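Septation protein imp2 (Schizosaccharomyces pombe, PDB 5C1F) is required for normal septation in fission yeast, helping to disassemble the medial ring, and joins phospholipid membrane to the cytoskeleton, the chain here being its F-BAR domain. Local coordinates at residues W227-T230 with L231-R235; S93-L96 with Q97-E101. All blocks are in the same frame, centred on the assembly; numbering follows the deposited sequence.

Contact 1 of 2, residues W227-T230 with L231-R235; sequences WTFT and LLISR
Leu231 N donates to Trp227 O, 3.1 Å away and one turn back in helix 162-252, a long helix of the F-BAR dimer. The same oxygen takes a second donor on a lone pair: Thr230 OG1 stands 2.7 Å from Trp227 O, and the C=O...donor angle is 134°. This grip depends on the Thr230 rotamer, which sets OG1 between the backbone N and the carbonyl carbon (chi1 71°), turned back toward the preceding turn. Arg248 of the second subunit adds a weak hydrogen bond to OG1. With an alanine here, Trp227 O would probably keep only its main-chain donor of these two, and Arg248 of the second subunit would lose a weak partner. The next carbonyls accept alpha-helical hydrogen bonds, with Leu232 N 3.0 Å from Thr228 O, Ile233 N 3.1 Å from Phe229 O and Ser234 N 2.9 Å from Thr230 O. Thr228 OG1 is satisfied by Ser224 O, whereas Ser234 OG bonds to Asp241 and Arg248 of the second subunit. Leu231 CD1 comes obliquely to the Trp227 indole, 3.5 Å from its CD1. Toward helix 18-59, where Phe229 and Ile233 both touch Arg44, Ile233 CG1 makes a CH-pi contact over one face of Phe229, 4.2 Å from the ring centroid and 21° off its normal.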
ATOM      1  N   TRP A 227       6.372  13.845  12.377  1.00 21.39           N
ATOM      2  CA  TRP A 227       5.039  14.425  12.350  1.00 25.48           C
ATOM      3  C   TRP A 227       4.534  14.486  10.911  1.00 26.57           C
ATOM      4  O   TRP A 227       3.410  14.077  10.625  1.00 23.90           O
ATOM      5  CB  TRP A 227       5.037  15.817  12.980  1.00 23.07           C
ATOM      6  CG  TRP A 227       3.667  16.398  13.145  1.00 27.23           C
ATOM      7  CD1 TRP A 227       2.949  17.082  12.208  1.00 24.68           C
ATOM      8  CD2 TRP A 227       2.849  16.351  14.323  1.00 31.21           C
ATOM      9  NE1 TRP A 227       1.735  17.462  12.727  1.00 30.59           N
ATOM     10  CE2 TRP A 227       1.648  17.026  14.024  1.00 27.71           C
ATOM     11  CE3 TRP A 227       3.016  15.803  15.599  1.00 22.66           C
ATOM     12  CZ2 TRP A 227       0.620  17.169  14.954  1.00 24.14           C
ATOM     13  CZ3 TRP A 227       1.993  15.946  16.521  1.00 23.80           C
ATOM     14  CH2 TRP A 227       0.811  16.623  16.194  1.00 30.63           C
ATOM     15  N   THR A 228       5.380  14.982  10.013  1.00 24.35           N
ATOM     16  CA  THR A 228       5.042  15.067   8.594  1.00 23.61           C
ATOM     17  C   THR A 228       4.685  13.689   8.042  1.00 22.36           C
ATOM     18  O   THR A 228       3.730  13.548   7.273  1.00 21.32           O
ATOM     19  CB  THR A 228       6.202  15.682   7.774  1.00 24.37           C
ATOM     20  OG1 THR A 228       6.367  17.056   8.145  1.00 26.99           O
ATOM     21  CG2 THR A 228       5.917  15.609   6.277  1.00 18.62           C
ATOM     22  N   PHE A 229       5.440  12.677   8.458  1.00 21.85           N
ATOM     23  CA  PHE A 229       5.177  11.300   8.057  1.00 20.46           C
ATOM     24  C   PHE A 229       3.746  10.872   8.397  1.00 21.64           C
ATOM     25  O   PHE A 229       3.057  10.288   7.559  1.00 20.26           O
ATOM     26  CB  PHE A 229       6.188  10.356   8.718  1.00 18.03           C
ATOM     27  CG  PHE A 229       5.873   8.894   8.534  1.00 16.23           C
ATOM     28  CD1 PHE A 229       5.927   8.313   7.278  1.00 16.72           C
ATOM     29  CD2 PHE A 229       5.540   8.098   9.620  1.00 18.50           C
ATOM     30  CE1 PHE A 229       5.642   6.970   7.102  1.00 15.28           C
ATOM     31  CE2 PHE A 229       5.256   6.754   9.453  1.00 19.38           C
ATOM     32  CZ  PHE A 229       5.309   6.189   8.191  1.00 15.73           C
ATOM     33  N   THR A 230       3.293  11.176   9.613  1.00 18.21           N
ATOM     34  CA  THR A 230       1.940  10.804  10.029  1.00 20.25           C
ATOM     35  C   THR A 230       0.869  11.590   9.280  1.00 23.53           C
ATOM     36  O   THR A 230      -0.220  11.075   9.016  1.00 27.40           O
ATOM     37  CB  THR A 230       1.721  11.018  11.540  1.00 20.78           C
ATOM     38  OG1 THR A 230       1.658  12.421  11.829  1.00 24.38           O
ATOM     39  CG2 THR A 230       2.837  10.371  12.339  1.00 17.93           C
ATOM     40  N   LEU A 231       1.175  12.841   8.953  1.00 21.49           N
ATOM     41  CA  LEU A 231       0.243  13.680   8.213  1.00 25.90           C
ATOM     42  C   LEU A 231       0.024  13.118   6.817  1.00 22.08           C
ATOM     43  O   LEU A 231      -1.100  13.082   6.317  1.00 19.26           O
ATOM     44  CB  LEU A 231       0.756  15.117   8.126  1.00 28.94           C
ATOM     45  CG  LEU A 231       0.789  15.912   9.427  1.00 25.27           C
ATOM     46  CD1 LEU A 231       1.227  17.339   9.152  1.00 21.11           C
ATOM     47  CD2 LEU A 231      -0.573  15.881  10.103  1.00 22.71           C
ATOM     48  N   LEU A 232       1.115  12.678   6.198  1.00 19.87           N
ATOM     49  CA  LEU A 232       1.064  12.079   4.872  1.00 24.02           C
ATOM     50  C   LEU A 232       0.255  10.782   4.860  1.00 22.73           C
ATOM     51  O   LEU A 232      -0.536  10.553   3.946  1.00 22.57           O
ATOM     52  CB  LEU A 232       2.482  11.823   4.353  1.00 20.97           C
ATOM     53  CG  LEU A 232       3.266  13.086   3.999  1.00 27.63           C
ATOM     54  CD1 LEU A 232       4.691  12.748   3.560  1.00 16.88           C
ATOM     55  CD2 LEU A 232       2.526  13.870   2.918  1.00 17.52           C
ATOM     56  N   ILE A 233       0.442   9.936   5.871  1.00 18.73           N
ATOM     57  CA  ILE A 233      -0.285   8.668   5.924  1.00 17.75           C
ATOM     58  C   ILE A 233      -1.768   8.892   6.223  1.00 15.61           C
ATOM     59  O   ILE A 233      -2.635   8.233   5.646  1.00 18.62           O
ATOM     60  CB  ILE A 233       0.307   7.705   6.982  1.00 16.88           C
ATOM     61  CG1 ILE A 233       1.781   7.414   6.693  1.00 21.72           C
ATOM     62  CG2 ILE A 233      -0.475   6.405   7.017  1.00 15.00           C
ATOM     63  CD1 ILE A 233       2.023   6.691   5.386  1.00 23.40           C
ATOM     64  N   SER A 234      -2.059   9.820   7.128  1.00 16.96           N
ATOM     65  CA  SER A 234      -3.444  10.159   7.437  1.00 22.37           C
ATOM     66  C   SER A 234      -4.153  10.725   6.206  1.00 22.53           C
ATOM     67  O   SER A 234      -5.338  10.470   5.998  1.00 25.49           O
ATOM     68  CB  SER A 234      -3.516  11.159   8.594  1.00 23.32           C
ATOM     69  OG  SER A 234      -3.185  10.544   9.827  1.00 27.89           O
ATOM     70  N   ARG A 235      -3.421  11.487   5.395  1.00 20.08           N
ATOM     71  CA  ARG A 235      -3.962  12.028   4.149  1.00 21.82           C
ATOM     72  C   ARG A 235      -4.285  10.891   3.187  1.00 23.52           C
ATOM     73  O   ARG A 235      -5.306  10.910   2.502  1.00 25.95           O
ATOM     74  CB  ARG A 235      -2.973  13.007   3.507  1.00 20.38           C
ATOM     75  CG  ARG A 235      -3.426  13.586   2.171  1.00 21.66           C
ATOM     76  CD  ARG A 235      -4.677  14.455   2.312  1.00 29.00           C
ATOM     77  NE  ARG A 235      -5.084  15.047   1.037  1.00 33.55           N
ATOM     78  CZ  ARG A 235      -6.211  15.730   0.848  1.00 37.63           C
ATOM     79  NH1 ARG A 235      -7.060  15.910   1.851  1.00 38.47           N
ATOM     80  NH2 ARG A 235      -6.493  16.233  -0.347  1.00 30.63           N
TER

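Contact 2 of 2, residues S93-L96 with Q97-E101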
ATOM      1  N   SER A  93       3.799   8.499  -1.971  1.00 19.05           N
ATOM      2  CA  SER A  93       5.145   7.935  -2.001  1.00 18.32           C
ATOM      3  C   SER A  93       6.158   8.985  -2.449  1.00 24.43           C
ATOM      4  O   SER A  93       7.292   9.004  -1.968  1.00 22.92           O
ATOM      5  CB  SER A  93       5.207   6.712  -2.919  1.00 22.36           C
ATOM      6  OG  SER A  93       5.124   7.082  -4.284  1.00 22.33           O
ATOM      7  N   GLN A  94       5.742   9.865  -3.356  1.00 25.40           N
ATOM      8  CA  GLN A  94       6.614  10.940  -3.824  1.00 31.58           C
ATOM      9  C   GLN A  94       6.881  11.952  -2.712  1.00 23.26           C
ATOM     10  O   GLN A  94       7.987  12.465  -2.584  1.00 25.85           O
ATOM     11  CB  GLN A  94       6.009  11.640  -5.044  1.00 20.88           C
ATOM     12  CG  GLN A  94       5.992  10.777  -6.300  1.00 37.41           C
ATOM     13  CD  GLN A  94       5.124  11.360  -7.408  1.00 38.66           C
ATOM     14  OE1 GLN A  94       4.392  12.329  -7.198  1.00 37.90           O
ATOM     15  NE2 GLN A  94       5.201  10.767  -8.593  1.00 36.61           N
ATOM     16  N   LEU A  95       5.862  12.238  -1.909  1.00 20.04           N
ATOM     17  CA  LEU A  95       6.025  13.143  -0.778  1.00 21.98           C
ATOM     18  C   LEU A  95       6.831  12.483   0.343  1.00 27.76           C
ATOM     19  O   LEU A  95       7.593  13.152   1.047  1.00 27.25           O
ATOM     20  CB  LEU A  95       4.661  13.607  -0.260  1.00 26.87           C
ATOM     21  CG  LEU A  95       3.837  14.458  -1.237  1.00 29.33           C
ATOM     22  CD1 LEU A  95       2.419  14.678  -0.721  1.00 27.49           C
ATOM     23  CD2 LEU A  95       4.522  15.790  -1.509  1.00 20.97           C
ATOM     24  N   LEU A  96       6.670  11.172   0.507  1.00 25.51           N
ATOM     25  CA  LEU A  96       7.461  10.435   1.489  1.00 18.62           C
ATOM     26  C   LEU A  96       8.943  10.530   1.146  1.00 37.69           C
ATOM     27  O   LEU A  96       9.796  10.577   2.034  1.00 29.06           O
ATOM     28  CB  LEU A  96       7.028   8.969   1.558  1.00 18.25           C
ATOM     29  CG  LEU A  96       5.736   8.645   2.313  1.00 22.24           C
ATOM     30  CD1 LEU A  96       5.424   7.155   2.238  1.00 19.96           C
ATOM     31  CD2 LEU A  96       5.819   9.102   3.762  1.00 17.79           C
ATOM     32  N   GLN A  97       9.246  10.564  -0.147  1.00 19.71           N
ATOM     33  CA  GLN A  97      10.626  10.688  -0.591  1.00 40.64           C
ATOM     34  C   GLN A  97      11.132  12.117  -0.443  1.00 31.37           C
ATOM     35  O   GLN A  97      12.203  12.341   0.111  1.00 28.72           O
ATOM     36  CB  GLN A  97      10.768  10.217  -2.040  1.00 38.23           C
ATOM     37  CG  GLN A  97      11.003   8.719  -2.148  1.00 50.29           C
ATOM     38  CD  GLN A  97      10.588   8.135  -3.485  1.00 62.28           C
ATOM     39  OE1 GLN A  97      10.231   8.863  -4.413  1.00 64.20           O
ATOM     40  NE2 GLN A  97      10.630   6.809  -3.588  1.00 62.31           N
ATOM     41  N   ASP A  98      10.350  13.081  -0.917  1.00 23.57           N
ATOM     42  CA  ASP A  98      10.792  14.473  -0.951  1.00 23.88           C
ATOM     43  C   ASP A  98      10.723  15.175   0.403  1.00 21.55           C
ATOM     44  O   ASP A  98      11.658  15.879   0.783  1.00 28.24           O
ATOM     45  CB  ASP A  98       9.970  15.258  -1.976  1.00 22.35           C
ATOM     46  CG  ASP A  98      10.141  14.727  -3.384  1.00 36.68           C
ATOM     47  OD1 ASP A  98      11.219  14.168  -3.677  1.00 35.21           O
ATOM     48  OD2 ASP A  98       9.199  14.859  -4.194  1.00 34.84           O
ATOM     49  N   ASP A  99       9.626  14.988   1.132  1.00 26.82           N
ATOM     50  CA  ASP A  99       9.411  15.728   2.374  1.00 25.88           C
ATOM     51  C   ASP A  99       9.878  14.981   3.619  1.00 25.63           C
ATOM     52  O   ASP A  99      10.101  15.591   4.664  1.00 24.83           O
ATOM     53  CB  ASP A  99       7.935  16.092   2.532  1.00 25.62           C
ATOM     54  CG  ASP A  99       7.440  17.002   1.428  1.00 34.24           C
ATOM     55  OD1 ASP A  99       8.280  17.619   0.741  1.00 37.19           O
ATOM     56  OD2 ASP A  99       6.208  17.099   1.252  1.00 38.02           O
ATOM     57  N   VAL A 100      10.019  13.664   3.521  1.00 28.30           N
ATOM     58  CA  VAL A 100      10.449  12.891   4.679  1.00 27.62           C
ATOM     59  C   VAL A 100      11.877  12.379   4.496  1.00 25.63           C
ATOM     60  O   VAL A 100      12.794  12.867   5.152  1.00 29.65           O
ATOM     61  CB  VAL A 100       9.489  11.720   4.960  1.00 23.97           C
ATOM     62  CG1 VAL A 100       9.883  11.002   6.239  1.00 29.88           C
ATOM     63  CG2 VAL A 100       8.064  12.232   5.073  1.00 28.22           C
ATOM     64  N   GLU A 101      12.067  11.416   3.598  1.00 24.02           N
ATOM     65  CA  GLU A 101      13.396  10.863   3.335  1.00 28.44           C
ATOM     66  C   GLU A 101      14.441  11.928   3.007  1.00 28.78           C
ATOM     67  O   GLU A 101      15.488  12.000   3.653  1.00 27.22           O
ATOM     68  CB  GLU A 101      13.340   9.856   2.187  1.00 25.53           C
ATOM     69  CG  GLU A 101      14.715   9.420   1.690  1.00 24.63           C
ATOM     70  CD  GLU A 101      14.641   8.584   0.426  1.00 31.64           C
ATOM     71  OE1 GLU A 101      13.518   8.286  -0.034  1.00 30.68           O
ATOM     72  OE2 GLU A 101      15.708   8.224  -0.112  1.00 34.18           O
TER
HETATM   73  O   HOH W   1       7.532   7.421  -5.642  1.00 35.61           O
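The Gln97 side-chain amide turns one face to the carbonyl of Ser93, whose O stands above the plane 3.7 Å from Gln97 CD, on helix 69-155 of the F-BAR domain, where a wider pi-type turn (97-101) begins. A water reaches that amide from the same side, tilted out of its plane; it donates both to Gln97 OE1 and, at 2.8 Å, to Ser93 OG, bridging the two side chains. At the other end of the amide, NE2 bonds to Glu49 of helix 18-59, so both polar ends are engaged and the group's rotation is restrained. Ser93 OG has a further partner in Leu90 O. The Asp99 carboxylate lies alongside Leu95, and its OD2 is 3.5 Å from Leu95 CD2, which sits well off the carboxylate plane. The carboxylate of Glu101, on an extended chain with CG anti to the backbone N (chi1 170°), extends to helix 18-59, where His42 ND1 hydrogen-bonds to its OE2.

Leu96 and Val100 point the same way, CD2 of the leucine 4.1 Å from CG2 of the valine, and both face helix 162-252. Between these two residues the backbone widens. Asp99 N still makes a regular bond to Leu95 O at 2.7 Å, but Val100 N reaches Leu96 O only weakly, at 3.4 Å and a poor angle. The stronger donor to that carbonyl comes one residue later: Glu101 N lies 2.9 Å from Leu96 O, with an almost straight N-H...O angle of 174°.

Overall arrangement
Along the chain contact 2 comes first, on helix 69-155, and contact 1 follows on helix 162-252; the two are in series, neither nested nor crossed. Each is a local turn within its own helix and closes no loop. Because the second helix runs back against the first, the turns end up face to face, their centres about 11 Å apart. Phe229 and Leu232 of contact 1 pack on Leu95, Leu96 and Val100 of contact 2, joining the two long helices. Helix 18-59 borders both, through Tyr41, for example, which meets Phe229 and Val100. Contact 1 also reaches the second subunit, whereas contact 2 stays within its own chain.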